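Local coordinates for variant surface glycoprotein MITAT 1.1 (Trypanosoma brucei brucei, PDB 5LY9) that forms a coat on the parasite surface and, through a series of antigenically distinct variants, lets the trypanosome evade the host immune response, at residues T165-L170 with Q233-G238; A215-I220 with P244-A249; K48-L53 with D348-Y353. All blocks are in the same frame, centred on the assembly; numbering follows the deposited sequence.

Contact 1 (T165-L170 with Q233-G238)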
loop_
_atom_site.group_PDB
_atom_site.type_symbol
_atom_site.label_atom_id
_atom_site.label_comp_id
_atom_site.label_asym_id
_atom_site.label_seq_id
_atom_site.Cartn_x
_atom_site.Cartn_y
_atom_site.Cartn_z
ATOM N N THR A 165 -18.547 1.974 13.112
ATOM C CA THR A 165 -19.589 2.945 13.205
ATOM C C THR A 165 -19.105 4.358 12.982
ATOM O O THR A 165 -19.787 5.175 12.365
ATOM C CB THR A 165 -20.284 2.785 14.584
ATOM O OG1 THR A 165 -20.852 1.442 14.616
ATOM C CG2 THR A 165 -21.399 3.806 14.707
ATOM N N GLY A 166 -17.928 4.653 13.522
ATOM C CA GLY A 166 -17.406 5.994 13.431
ATOM C C GLY A 166 -16.286 6.251 14.422
ATOM O O GLY A 166 -15.491 5.403 14.658
ATOM N N TYR A 167 -16.253 7.439 14.952
ATOM C CA TYR A 167 -15.247 7.876 15.915
ATOM C C TYR A 167 -15.920 8.101 17.265
ATOM O O TYR A 167 -16.342 9.227 17.615
ATOM C CB TYR A 167 -14.590 9.181 15.443
ATOM C CG TYR A 167 -13.979 9.100 14.061
ATOM C CD1 TYR A 167 -14.773 9.272 12.903
ATOM C CD2 TYR A 167 -12.618 8.882 13.903
ATOM C CE1 TYR A 167 -14.129 9.257 11.626
ATOM C CE2 TYR A 167 -12.006 8.902 12.698
ATOM C CZ TYR A 167 -12.762 9.060 11.569
ATOM O OH TYR A 167 -12.086 9.020 10.367
ATOM N N PRO A 168 -16.046 7.033 18.034
ATOM C CA PRO A 168 -17.016 7.093 19.177
ATOM C C PRO A 168 -16.595 7.988 20.324
ATOM O O PRO A 168 -17.468 8.476 21.056
ATOM C CB PRO A 168 -17.069 5.642 19.673
ATOM C CG PRO A 168 -15.813 5.045 19.163
ATOM C CD PRO A 168 -15.579 5.660 17.819
ATOM N N ASN A 169 -15.295 8.229 20.469
ATOM C CA ASN A 169 -14.810 9.023 21.605
ATOM C C ASN A 169 -14.675 10.505 21.326
ATOM O O ASN A 169 -14.463 11.293 22.275
ATOM C CB ASN A 169 -13.542 8.403 22.172
ATOM C CG ASN A 169 -13.791 7.028 22.713
ATOM O OD1 ASN A 169 -14.805 6.797 23.370
ATOM N ND2 ASN A 169 -12.864 6.108 22.486
ATOM N N LEU A 170 -14.754 10.928 20.052
ATOM C CA LEU A 170 -14.757 12.342 19.741
ATOM C C LEU A 170 -15.997 13.000 20.199
ATOM O O LEU A 170 -17.131 12.533 19.952
ATOM C CB LEU A 170 -14.593 12.602 18.227
ATOM C CG LEU A 170 -13.282 12.116 17.598
ATOM C CD1 LEU A 170 -13.087 12.742 16.228
ATOM C CD2 LEU A 170 -12.010 12.174 18.359
ATOM N N GLN A 233 -19.390 10.516 15.614
ATOM C CA GLN A 233 -19.627 9.227 16.236
ATOM C C GLN A 233 -20.383 8.326 15.260
ATOM O O GLN A 233 -20.069 7.202 15.185
ATOM C CB GLN A 233 -20.332 9.388 17.597
ATOM C CG GLN A 233 -19.507 10.251 18.552
ATOM C CD GLN A 233 -20.183 10.467 19.887
ATOM O OE1 GLN A 233 -21.310 10.052 20.085
ATOM N NE2 GLN A 233 -19.556 11.196 20.752
ATOM N N ALA A 234 -21.372 8.838 14.563
ATOM C CA ALA A 234 -22.231 8.059 13.649
ATOM C C ALA A 234 -21.866 8.546 12.255
ATOM O O ALA A 234 -22.465 9.500 11.741
ATOM C CB ALA A 234 -23.699 8.394 13.944
ATOM N N MET A 235 -20.823 8.001 11.699
ATOM C CA MET A 235 -20.385 8.457 10.366
ATOM C C MET A 235 -21.386 8.021 9.270
ATOM O O MET A 235 -22.027 6.980 9.379
ATOM C CB MET A 235 -19.016 7.883 10.096
ATOM C CG MET A 235 -17.911 8.492 10.966
ATOM S SD MET A 235 -17.663 10.253 10.662
ATOM C CE MET A 235 -17.060 10.247 8.963
ATOM N N GLY A 236 -21.432 8.760 8.183
ATOM C CA GLY A 236 -22.273 8.396 7.035
ATOM C C GLY A 236 -22.036 9.317 5.868
ATOM O O GLY A 236 -21.075 10.138 5.872
ATOM N N ASN A 237 -22.933 9.226 4.894
ATOM C CA ASN A 237 -22.696 9.867 3.591
ATOM C C ASN A 237 -22.468 11.347 3.667
ATOM O O ASN A 237 -21.621 11.905 2.961
ATOM C CB ASN A 237 -23.795 9.509 2.561
ATOM C CG ASN A 237 -23.701 8.074 2.101
ATOM O OD1 ASN A 237 -22.668 7.457 2.159
ATOM N ND2 ASN A 237 -24.821 7.519 1.646
ATOM N N GLY A 238 -23.184 12.002 4.544
ATOM C CA GLY A 238 -23.054 13.426 4.697
ATOM C C GLY A 238 -21.688 13.973 5.084
ATOM O O GLY A 238 -21.323 15.084 4.684
HETATM O O HOH W 1 -22.047 4.878 11.044
#
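Gln233 reaches across to the turn of 165-170 with its side-chain amide. NE2 donates to the backbone O of Leu170 at 2.9 Å, with an N-H...O angle of 164°. The carbonyl oxygen lies close to the amide plane of Gln233, while NE2 is tilted from the plane of the carbonyl. The side chain is extended beyond CG (chi2 178°), which carries the amide past Tyr167 O to the far end of the type I beta turn Tyr167-Leu170. That turn is closed by a weak bond from Leu170 N to Tyr167 O.

At the other end the backbones bond directly. Met235 N donates to Thr165 O at 3.1 Å. Thr165 O also accepts from a water, which gives its second hydrogen to Met235 O. Both segments are loops of the N-terminal domain of this A-type variant surface glycoprotein, packed beside helix 244-254. The chains are close at Gly166, whose CA lies 3.4 Å from Gln233 O in a CA-H...O contact. Gly166 N is hydrogen-bonded to Thr163 OG1.

Met235 has CG beside its backbone N and bends at chi2 (-64°), which puts SD at the edge of the Tyr167 ring. This is a Met-aromatic contact, with SD 4.9 Å from the ring centroid. The phenol OH of Tyr167 is hydrogen-bonded to Trp246 O.

Contact 2 (A215-I220 with P244-A249)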
loop_
_atom_site.group_PDB
_atom_site.type_symbol
_atom_site.label_atom_id
_atom_site.label_comp_id
_atom_site.label_asym_id
_atom_site.label_seq_id
_atom_site.Cartn_x
_atom_site.Cartn_y
_atom_site.Cartn_z
ATOM N N ALA A 215 -9.460 19.445 9.660
ATOM C CA ALA A 215 -10.062 18.795 8.468
ATOM C C ALA A 215 -11.590 18.707 8.513
ATOM O O ALA A 215 -12.214 17.757 8.060
ATOM C CB ALA A 215 -9.418 17.428 8.276
ATOM N N GLY A 216 -12.205 19.767 9.012
ATOM C CA GLY A 216 -13.657 19.884 9.033
ATOM C C GLY A 216 -14.337 19.518 10.344
ATOM O O GLY A 216 -15.536 19.687 10.486
ATOM N N TYR A 217 -13.627 18.967 11.303
ATOM C CA TYR A 217 -14.236 18.571 12.547
ATOM C C TYR A 217 -14.653 19.764 13.383
ATOM O O TYR A 217 -15.747 19.761 14.019
ATOM C CB TYR A 217 -13.233 17.704 13.348
ATOM C CG TYR A 217 -13.578 17.361 14.739
ATOM C CD1 TYR A 217 -14.833 16.863 15.079
ATOM C CD2 TYR A 217 -12.640 17.453 15.726
ATOM C CE1 TYR A 217 -15.128 16.536 16.394
ATOM C CE2 TYR A 217 -12.924 17.135 17.034
ATOM C CZ TYR A 217 -14.136 16.606 17.384
ATOM O OH TYR A 217 -14.446 16.296 18.707
ATOM N N MET A 218 -13.797 20.790 13.396
ATOM C CA MET A 218 -13.952 21.930 14.298
ATOM C C MET A 218 -14.316 23.172 13.511
ATOM O O MET A 218 -13.718 23.446 12.489
ATOM C CB MET A 218 -12.696 22.210 15.142
ATOM C CG MET A 218 -12.811 23.485 15.991
ATOM S SD MET A 218 -11.262 23.820 16.905
ATOM C CE MET A 218 -11.663 22.843 18.191
ATOM N N THR A 219 -15.308 23.901 13.999
ATOM C CA THR A 219 -15.671 25.214 13.428
ATOM C C THR A 219 -15.239 26.299 14.422
ATOM O O THR A 219 -15.637 26.224 15.563
ATOM C CB THR A 219 -17.203 25.318 13.189
ATOM O OG1 THR A 219 -17.630 24.256 12.366
ATOM C CG2 THR A 219 -17.585 26.724 12.496
ATOM N N ILE A 220 -14.446 27.287 13.971
ATOM C CA ILE A 220 -14.079 28.447 14.715
ATOM C C ILE A 220 -15.099 29.559 14.322
ATOM O O ILE A 220 -15.264 29.871 13.157
ATOM C CB ILE A 220 -12.686 28.873 14.365
ATOM C CG1 ILE A 220 -11.723 27.770 14.819
ATOM C CG2 ILE A 220 -12.363 30.225 15.017
ATOM C CD1 ILE A 220 -10.218 27.991 14.556
ATOM N N PRO A 244 -14.564 15.493 4.569
ATOM C CA PRO A 244 -14.163 14.384 3.674
ATOM C C PRO A 244 -13.006 13.552 4.201
ATOM O O PRO A 244 -13.037 12.356 3.979
ATOM C CB PRO A 244 -13.793 15.057 2.337
ATOM C CG PRO A 244 -13.651 16.457 2.684
ATOM C CD PRO A 244 -14.555 16.783 3.840
ATOM N N ALA A 245 -11.948 14.135 4.744
ATOM C CA ALA A 245 -10.842 13.291 5.207
ATOM C C ALA A 245 -11.272 12.298 6.286
ATOM O O ALA A 245 -10.719 11.182 6.368
ATOM C CB ALA A 245 -9.665 14.113 5.690
ATOM N N TRP A 246 -12.233 12.701 7.138
ATOM C CA TRP A 246 -12.761 11.845 8.202
ATOM C C TRP A 246 -13.632 10.742 7.627
ATOM O O TRP A 246 -13.495 9.605 8.013
ATOM C CB TRP A 246 -13.571 12.656 9.199
ATOM C CG TRP A 246 -12.745 13.691 9.890
ATOM C CD1 TRP A 246 -12.431 14.942 9.460
ATOM C CD2 TRP A 246 -12.198 13.586 11.198
ATOM N NE1 TRP A 246 -11.730 15.616 10.418
ATOM C CE2 TRP A 246 -11.581 14.813 11.505
ATOM C CE3 TRP A 246 -12.155 12.577 12.141
ATOM C CZ2 TRP A 246 -10.910 15.028 12.739
ATOM C CZ3 TRP A 246 -11.492 12.794 13.336
ATOM C CH2 TRP A 246 -10.890 13.986 13.627
ATOM N N HIS A 247 -14.471 11.081 6.674
ATOM C CA HIS A 247 -15.246 10.055 5.992
ATOM C C HIS A 247 -14.314 9.083 5.276
ATOM O O HIS A 247 -14.543 7.876 5.341
ATOM C CB HIS A 247 -16.139 10.699 4.930
ATOM C CG HIS A 247 -16.998 9.703 4.237
ATOM N ND1 HIS A 247 -16.538 8.937 3.208
ATOM C CD2 HIS A 247 -18.240 9.259 4.515
ATOM C CE1 HIS A 247 -17.490 8.096 2.825
ATOM N NE2 HIS A 247 -18.555 8.317 3.560
ATOM N N GLU A 248 -13.249 9.591 4.622
ATOM C CA GLU A 248 -12.384 8.759 3.866
ATOM C C GLU A 248 -11.594 7.761 4.727
ATOM O O GLU A 248 -11.534 6.574 4.405
ATOM C CB GLU A 248 -11.424 9.602 3.012
ATOM C CG GLU A 248 -10.391 8.761 2.289
ATOM C CD GLU A 248 -10.931 7.841 1.191
ATOM O OE1 GLU A 248 -12.115 7.874 0.830
ATOM O OE2 GLU A 248 -10.127 7.068 0.666
ATOM N N ALA A 249 -11.032 8.196 5.865
ATOM C CA ALA A 249 -10.373 7.223 6.771
ATOM C C ALA A 249 -11.345 6.188 7.300
ATOM O O ALA A 249 -10.992 5.036 7.394
ATOM C CB ALA A 249 -9.674 7.886 7.910
HETATM O O HOH W 2 -11.766 16.884 5.498
#
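Trp246 meets Ala215 and Tyr217 along one side of its indole. The CB of Tyr217 lies 3.6 Å from Trp246 CZ2. The two rings are oblique to each other, with planes at 50° and centroids 5.4 Å apart. Tyr217 has CG anti to its own N (chi1 171°), which leads the phenol onward past the indole. At the pyrrole end, Ala215 O lies at the ring edge, near its plane, 3.2 Å from Trp246 CD1. The methyl CB of Ala215 packs 3.6 Å from Trp246 NE1. It also touches the methyl of Ala245 on the same helix.

A water joins the two backbones. It donates to Ala215 O at 2.7 Å and accepts from Ala245 N at 2.9 Å. This N-H belongs to the first turn of helix 244-254, so the water provides it with an acceptor.

Segment 215-220 leads into strand 218-220 of a small antiparallel sheet. Tyr217 and Met218 both face Val213, forming a classic beta bulge as the strand begins. In the N-terminal domain this contact joins the sheet to helix 244-254, whose Ala245 and Trp246 also pack on the long helix 62-114.

Further out, other residues fix the aromatic groups. Trp246 NE1 donates to Leu214 O, just before the segment, and Tyr217 OH is hydrogen-bonded to Gln171 O. Leu101 and Ile105 of helix 62-114 pack on the indole, as do Leu14 and Leu17 of helix 8-21. Ala215 N reaches beyond the chain to a hydrogen bond with Glu107 OE1 of the second subunit.

Contact 3 (K48-L53 with D348-Y353); sequences KVSIYL and DILSNY. With NAG (2-acetamido-2-deoxy-beta-D-glucopyranose), chain C.
Ile51 and Leu350, on helices 24-55 and 343-367, have the nearest CA atoms of the two segments and, of all the residues here, the most surface buried. The helices run nearly parallel in the helical N-terminal domain of the glycoprotein. The axes of the short segments are 9.2 Å apart and cross at 23°.

Ile51 uses all its branches. CD1 reaches Ile349 CG2 at 3.6 Å, and CG1 lies alongside Leu350, 3.8 Å from its CB. The branch CG2 sits anti to the backbone N, which places it against Tyr353, where it lies 3.9 Å from CD2. The side chains of Ile51 and Tyr353 cross at about a right angle. Ile349 CG2 lies in plane at the edge of the same ring, so the tyrosine meets methyl groups from both helices.

Leu350 carries its CG anti to the backbone N (chi1 -178°), which directs the two methyls at Ser50. CD2 packs 3.8 Å from Ser50 CB, and CD1 lies equally near Ser50 O. The hydroxyl of Ser50 turns back within its own helix and is hydrogen-bonded to Glu46 O. The side-chain contacts between the segments are apolar.

The second subunit lies beyond helix 343-367. Its Arg74 forms a salt bridge with Asp348, and its Arg69 packs on Leu350 and hydrogen-bonds Ser351 OG. Lys48 takes no part between the helices; its NZ meets the protein-attached glycan, probably N-linked. NZ is hydrogen-bonded to Leu337 O and donates to O3 of the N-acetylglucosamine, at an NZ-O3 distance of 2.9 Å.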
loop_
_atom_site.group_PDB
_atom_site.type_symbol
_atom_site.label_atom_id
_atom_site.label_comp_id
_atom_site.label_asym_id
_atom_site.label_seq_id
_atom_site.Cartn_x
_atom_site.Cartn_y
_atom_site.Cartn_z
ATOM N N LYS A 48 2.821 -29.145 -4.637
ATOM C CA LYS A 48 2.935 -30.466 -3.989
ATOM C C LYS A 48 2.134 -31.473 -4.740
ATOM O O LYS A 48 2.614 -32.561 -5.024
ATOM C CB LYS A 48 2.554 -30.435 -2.504
ATOM C CG LYS A 48 3.538 -29.591 -1.727
ATOM C CD LYS A 48 3.393 -29.667 -0.238
ATOM C CE LYS A 48 3.703 -28.369 0.449
ATOM N NZ LYS A 48 3.804 -28.560 1.911
ATOM N N VAL A 49 0.880 -31.140 -5.044
ATOM C CA VAL A 49 0.040 -32.108 -5.808
ATOM C C VAL A 49 0.636 -32.337 -7.177
ATOM O O VAL A 49 0.695 -33.470 -7.648
ATOM C CB VAL A 49 -1.452 -31.703 -5.863
ATOM C CG1 VAL A 49 -2.242 -32.811 -6.487
ATOM C CG2 VAL A 49 -2.016 -31.394 -4.455
ATOM N N SER A 50 1.137 -31.278 -7.826
ATOM C CA SER A 50 1.769 -31.410 -9.143
ATOM C C SER A 50 2.986 -32.330 -9.136
ATOM O O SER A 50 3.189 -33.139 -10.058
ATOM C CB SER A 50 2.219 -30.078 -9.697
ATOM O OG SER A 50 1.146 -29.120 -9.818
ATOM N N ILE A 51 3.826 -32.193 -8.111
ATOM C CA ILE A 51 4.990 -33.005 -7.964
ATOM C C ILE A 51 4.598 -34.491 -7.749
ATOM O O ILE A 51 5.159 -35.388 -8.369
ATOM C CB ILE A 51 5.858 -32.517 -6.755
ATOM C CG1 ILE A 51 6.535 -31.161 -7.051
ATOM C CG2 ILE A 51 6.851 -33.612 -6.362
ATOM C CD1 ILE A 51 6.915 -30.369 -5.790
ATOM N N TYR A 52 3.604 -34.723 -6.892
ATOM C CA TYR A 52 3.150 -36.085 -6.640
ATOM C C TYR A 52 2.682 -36.717 -7.969
ATOM O O TYR A 52 2.988 -37.886 -8.288
ATOM C CB TYR A 52 1.989 -36.084 -5.694
ATOM C CG TYR A 52 1.556 -37.477 -5.328
ATOM C CD1 TYR A 52 0.674 -38.150 -6.084
ATOM C CD2 TYR A 52 2.008 -38.046 -4.121
ATOM C CE1 TYR A 52 0.298 -39.469 -5.739
ATOM C CE2 TYR A 52 1.603 -39.328 -3.737
ATOM C CZ TYR A 52 0.771 -40.020 -4.552
ATOM O OH TYR A 52 0.381 -41.315 -4.206
ATOM N N LEU A 53 1.896 -35.978 -8.735
ATOM C CA LEU A 53 1.431 -36.493 -10.010
ATOM C C LEU A 53 2.561 -36.758 -10.958
ATOM O O LEU A 53 2.546 -37.786 -11.696
ATOM C CB LEU A 53 0.480 -35.519 -10.643
ATOM C CG LEU A 53 -0.874 -35.437 -9.969
ATOM C CD1 LEU A 53 -1.605 -34.153 -10.349
ATOM C CD2 LEU A 53 -1.693 -36.625 -10.380
ATOM N N ASP A 348 11.585 -25.786 -8.069
ATOM C CA ASP A 348 12.735 -26.564 -8.521
ATOM C C ASP A 348 12.398 -28.087 -8.567
ATOM O O ASP A 348 12.746 -28.803 -9.534
ATOM C CB ASP A 348 13.912 -26.437 -7.535
ATOM C CG ASP A 348 14.666 -25.131 -7.632
ATOM O OD1 ASP A 348 14.375 -24.245 -8.462
ATOM O OD2 ASP A 348 15.616 -24.995 -6.772
ATOM N N ILE A 349 11.747 -28.595 -7.508
ATOM C CA ILE A 349 11.420 -30.005 -7.477
ATOM C C ILE A 349 10.451 -30.370 -8.636
ATOM O O ILE A 349 10.632 -31.389 -9.311
ATOM C CB ILE A 349 10.806 -30.399 -6.109
ATOM C CG1 ILE A 349 11.896 -30.345 -4.991
ATOM C CG2 ILE A 349 10.239 -31.786 -6.147
ATOM C CD1 ILE A 349 11.314 -30.154 -3.604
ATOM N N LEU A 350 9.435 -29.564 -8.832
ATOM C CA LEU A 350 8.518 -29.790 -9.944
ATOM C C LEU A 350 9.245 -29.753 -11.276
ATOM O O LEU A 350 8.989 -30.631 -12.132
ATOM C CB LEU A 350 7.355 -28.867 -9.961
ATOM C CG LEU A 350 6.338 -29.104 -11.083
ATOM C CD1 LEU A 350 5.800 -30.557 -10.979
ATOM C CD2 LEU A 350 5.216 -28.103 -10.969
ATOM N N SER A 351 10.125 -28.791 -11.444
ATOM C CA SER A 351 10.883 -28.719 -12.700
ATOM C C SER A 351 11.655 -30.010 -12.994
ATOM O O SER A 351 11.653 -30.501 -14.110
ATOM C CB SER A 351 11.810 -27.534 -12.657
ATOM O OG SER A 351 11.098 -26.310 -12.443
ATOM N N ASN A 352 12.326 -30.521 -11.970
ATOM C CA ASN A 352 13.139 -31.720 -12.087
ATOM C C ASN A 352 12.212 -32.908 -12.416
ATOM O O ASN A 352 12.521 -33.711 -13.302
ATOM C CB ASN A 352 13.897 -31.943 -10.788
ATOM C CG ASN A 352 15.085 -32.842 -10.955
ATOM O OD1 ASN A 352 16.004 -32.846 -10.146
ATOM N ND2 ASN A 352 15.044 -33.666 -11.979
ATOM N N TYR A 353 11.083 -33.020 -11.726
ATOM C CA TYR A 353 10.192 -34.192 -12.018
ATOM C C TYR A 353 9.493 -34.090 -13.336
ATOM O O TYR A 353 9.225 -35.147 -13.859
ATOM C CB TYR A 353 9.152 -34.497 -10.923
ATOM C CG TYR A 353 9.717 -35.276 -9.788
ATOM C CD1 TYR A 353 10.088 -36.612 -9.938
ATOM C CD2 TYR A 353 9.897 -34.695 -8.549
ATOM C CE1 TYR A 353 10.621 -37.313 -8.877
ATOM C CE2 TYR A 353 10.475 -35.370 -7.505
ATOM C CZ TYR A 353 10.795 -36.702 -7.656
ATOM O OH TYR A 353 11.300 -37.389 -6.586
HETATM C C1 NAG C . -1.323 -27.360 3.328
HETATM C C2 NAG C . -0.306 -28.279 2.723
HETATM C C3 NAG C . 0.466 -29.084 3.769
HETATM C C4 NAG C . 1.015 -28.168 4.866
HETATM C C5 NAG C . -0.161 -27.341 5.371
HETATM C C6 NAG C . 0.171 -26.384 6.501
HETATM C C7 NAG C . -0.439 -29.361 0.558
HETATM C C8 NAG C . -1.048 -30.457 -0.245
HETATM N N2 NAG C . -0.872 -29.254 1.793
HETATM O O3 NAG C . 1.561 -29.840 3.181
HETATM O O4 NAG C . 1.794 -28.888 5.890
HETATM O O5 NAG C . -0.697 -26.542 4.284
HETATM O O6 NAG C . 1.181 -25.527 6.038
HETATM O O7 NAG C . 0.352 -28.568 0.110
#

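In the fold
Contacts 1 and 2 are neighbours, with centres about 11 Å apart, and their segments alternate along the chain. They meet at Trp246, which packs on Leu170. Contact 3 lies on the opposite side of the chain's centre, about 53 and 55 Å from them by centres, and its segments enclose the other two in sequence. Contact 1 is partly buried, a loop-to-loop contact made by hydrogen bonds of the backbone and of a side-chain amide. Contact 2 is buried and pairs a strand's lead-in with a helix through aromatic packing and a shared water. Contact 3 is buried between two helices and apolar. Contacts 2 and 3 adjoin the second subunit; it does not touch the segments of contact 1.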